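Local coordinates for hypothetical protein aq_1956 (Aquifex aeolicus, PDB 2YVT) that is of unknown function but probably acts as a metal-dependent phosphoesterase of the calcineurin-like superfamily, at residues Glu46-Glu51 with Asp100-Ile105. Residues are numbered along the deposited sequence; the frame is centred on the assembly and turned at random.
Sequences EALEKE and DAPLKI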
loop_
_atom_site.group_PDB
_atom_site.type_symbol
_atom_site.label_atom_id
_atom_site.label_comp_id
_atom_site.label_asym_id
_atom_site.label_seq_id
_atom_site.Cartn_x
_atom_site.Cartn_y
_atom_site.Cartn_z
ATOM N N GLU A 46 3.534 1.233 16.766
ATOM C CA GLU A 46 4.559 2.221 17.095
ATOM C C GLU A 46 5.723 1.650 17.900
ATOM O O GLU A 46 6.877 2.029 17.682
ATOM C CB GLU A 46 3.925 3.388 17.853
ATOM C CG GLU A 46 2.954 4.202 17.015
ATOM C CD GLU A 46 2.379 5.390 17.767
ATOM O OE1 GLU A 46 3.144 6.068 18.496
ATOM O OE2 GLU A 46 1.159 5.645 17.623
ATOM N N ALA A 47 5.417 0.741 18.823
ATOM C CA ALA A 47 6.432 0.187 19.711
ATOM C C ALA A 47 7.499 -0.569 18.931
ATOM O O ALA A 47 8.693 -0.436 19.204
ATOM C CB ALA A 47 5.799 -0.706 20.756
ATOM N N LEU A 48 7.078 -1.354 17.941
ATOM C CA LEU A 48 8.059 -2.108 17.165
ATOM C C LEU A 48 8.988 -1.170 16.407
ATOM O O LEU A 48 10.203 -1.378 16.379
ATOM C CB LEU A 48 7.376 -3.087 16.200
ATOM C CG LEU A 48 7.178 -4.520 16.704
ATOM C CD1 LEU A 48 6.240 -4.543 17.899
ATOM C CD2 LEU A 48 6.636 -5.397 15.582
ATOM N N GLU A 49 8.414 -0.142 15.781
ATOM C CA GLU A 49 9.209 0.780 14.990
ATOM C C GLU A 49 10.197 1.528 15.874
ATOM O O GLU A 49 11.364 1.662 15.515
ATOM C CB GLU A 49 8.331 1.773 14.236
ATOM C CG GLU A 49 9.141 2.744 13.411
ATOM C CD GLU A 49 8.302 3.515 12.425
ATOM O OE1 GLU A 49 7.131 3.838 12.734
ATOM O OE2 GLU A 49 8.830 3.799 11.334
ATOM N N LYS A 50 9.728 1.989 17.029
ATOM C CA LYS A 50 10.590 2.734 17.942
ATOM C C LYS A 50 11.750 1.882 18.442
ATOM O O LYS A 50 12.877 2.366 18.507
ATOM C CB LYS A 50 9.802 3.295 19.126
ATOM C CG LYS A 50 8.931 4.498 18.786
ATOM C CD LYS A 50 8.251 5.041 20.035
ATOM C CE LYS A 50 7.230 6.114 19.693
ATOM N NZ LYS A 50 7.875 7.409 19.336
ATOM N N GLU A 51 11.487 0.616 18.768
ATOM C CA GLU A 51 12.571 -0.258 19.231
ATOM C C GLU A 51 13.622 -0.450 18.142
ATOM O O GLU A 51 14.824 -0.369 18.404
ATOM C CB GLU A 51 12.055 -1.606 19.746
ATOM C CG GLU A 51 13.152 -2.671 19.921
ATOM C CD GLU A 51 14.271 -2.272 20.892
ATOM O OE1 GLU A 51 14.050 -1.419 21.789
ATOM O OE2 GLU A 51 15.382 -2.835 20.755
ATOM N N ASP A 100 3.485 -2.633 8.916
ATOM C CA ASP A 100 2.709 -3.862 8.817
ATOM C C ASP A 100 3.648 -5.055 8.891
ATOM O O ASP A 100 3.867 -5.791 7.923
ATOM C CB ASP A 100 1.837 -3.813 7.569
ATOM C CG ASP A 100 0.810 -2.705 7.658
ATOM O OD1 ASP A 100 0.338 -2.458 8.787
ATOM O OD2 ASP A 100 0.495 -2.067 6.631
ATOM N N ALA A 101 4.208 -5.193 10.084
ATOM C CA ALA A 101 5.296 -6.102 10.367
ATOM C C ALA A 101 5.058 -6.745 11.737
ATOM O O ALA A 101 4.353 -6.175 12.569
ATOM C CB ALA A 101 6.607 -5.323 10.377
ATOM N N PRO A 102 5.647 -7.931 11.977
ATOM C CA PRO A 102 6.488 -8.717 11.067
ATOM C C PRO A 102 5.763 -9.189 9.804
ATOM O O PRO A 102 4.576 -9.553 9.852
ATOM C CB PRO A 102 6.906 -9.921 11.926
ATOM C CG PRO A 102 6.751 -9.439 13.352
ATOM C CD PRO A 102 5.537 -8.564 13.303
ATOM N N LEU A 103 6.477 -9.187 8.679
ATOM C CA LEU A 103 5.883 -9.657 7.433
ATOM C C LEU A 103 5.292 -11.058 7.573
ATOM O O LEU A 103 4.203 -11.325 7.061
ATOM C CB LEU A 103 6.884 -9.621 6.278
ATOM C CG LEU A 103 6.333 -10.022 4.906
ATOM C CD1 LEU A 103 5.178 -9.103 4.450
ATOM C CD2 LEU A 103 7.455 -10.014 3.888
ATOM N N LYS A 104 6.000 -11.943 8.271
ATOM C CA LYS A 104 5.522 -13.326 8.427
ATOM C C LYS A 104 4.155 -13.378 9.117
ATOM O O LYS A 104 3.312 -14.200 8.766
ATOM C CB LYS A 104 6.562 -14.196 9.148
ATOM C CG LYS A 104 7.855 -14.395 8.313
ATOM C CD LYS A 104 8.842 -15.371 8.954
ATOM C CE LYS A 104 10.089 -15.583 8.091
ATOM N NZ LYS A 104 10.930 -14.359 7.913
ATOM N N ILE A 105 3.935 -12.482 10.082
ATOM C CA ILE A 105 2.655 -12.399 10.785
ATOM C C ILE A 105 1.578 -11.769 9.887
ATOM O O ILE A 105 0.432 -12.228 9.847
ATOM C CB ILE A 105 2.808 -11.644 12.126
ATOM C CG1 ILE A 105 3.686 -12.487 13.061
ATOM C CG2 ILE A 105 1.439 -11.331 12.750
ATOM C CD1 ILE A 105 3.964 -11.861 14.414
#
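Leu48, in the first turn of helix 46-57, faces the extended Ala101-Pro102 link that leads into helix 103-112, and the two backbones come nearest where the CA of Leu48 lies 8.4 Å from the CA of Ala101. A single side chain spans that gap. Leu48 points its CB at the link and reaches across with one methyl, CD2, which rests 3.9 Å from the carbonyl O of Ala101 and 4.1 Å from CD of Pro102. With chi2 at 64°, CD1 is turned back and CD2 stands anti to CA, the branch that extends to the link. The leucine and the proline cross at about a right angle, and the methyl lies against CD, the ring carbon bonded to the proline nitrogen.

The peptide between Ala101 and Pro102 is cis, which turns the chain sharply just before the helix, with Pro102 as its N-cap residue. The Ala101 carbonyl beside the Leu48 methyl receives a weak hydrogen bond from Asn45 ND2, so this oxygen has a polar partner as well as an apolar neighbour. The contact is small, 70 Å² summed over both sides, yet all three touching residues are buried.

The carboxylate of Asp100 accepts hydrogen bonds from the backbone N of Ile42 and of Leu43, in the loop between strand 35-39 and helix 46-57. Helix 65-86 packs against both partners: Leu48 touches its Asn70 and Pro102 its Ile67. In calcineurin-like phosphoesterases, loops after the parallel strands carry the metal site; here the contact probably packs together two such connections, following neighbouring strands 35-39 and 91-95.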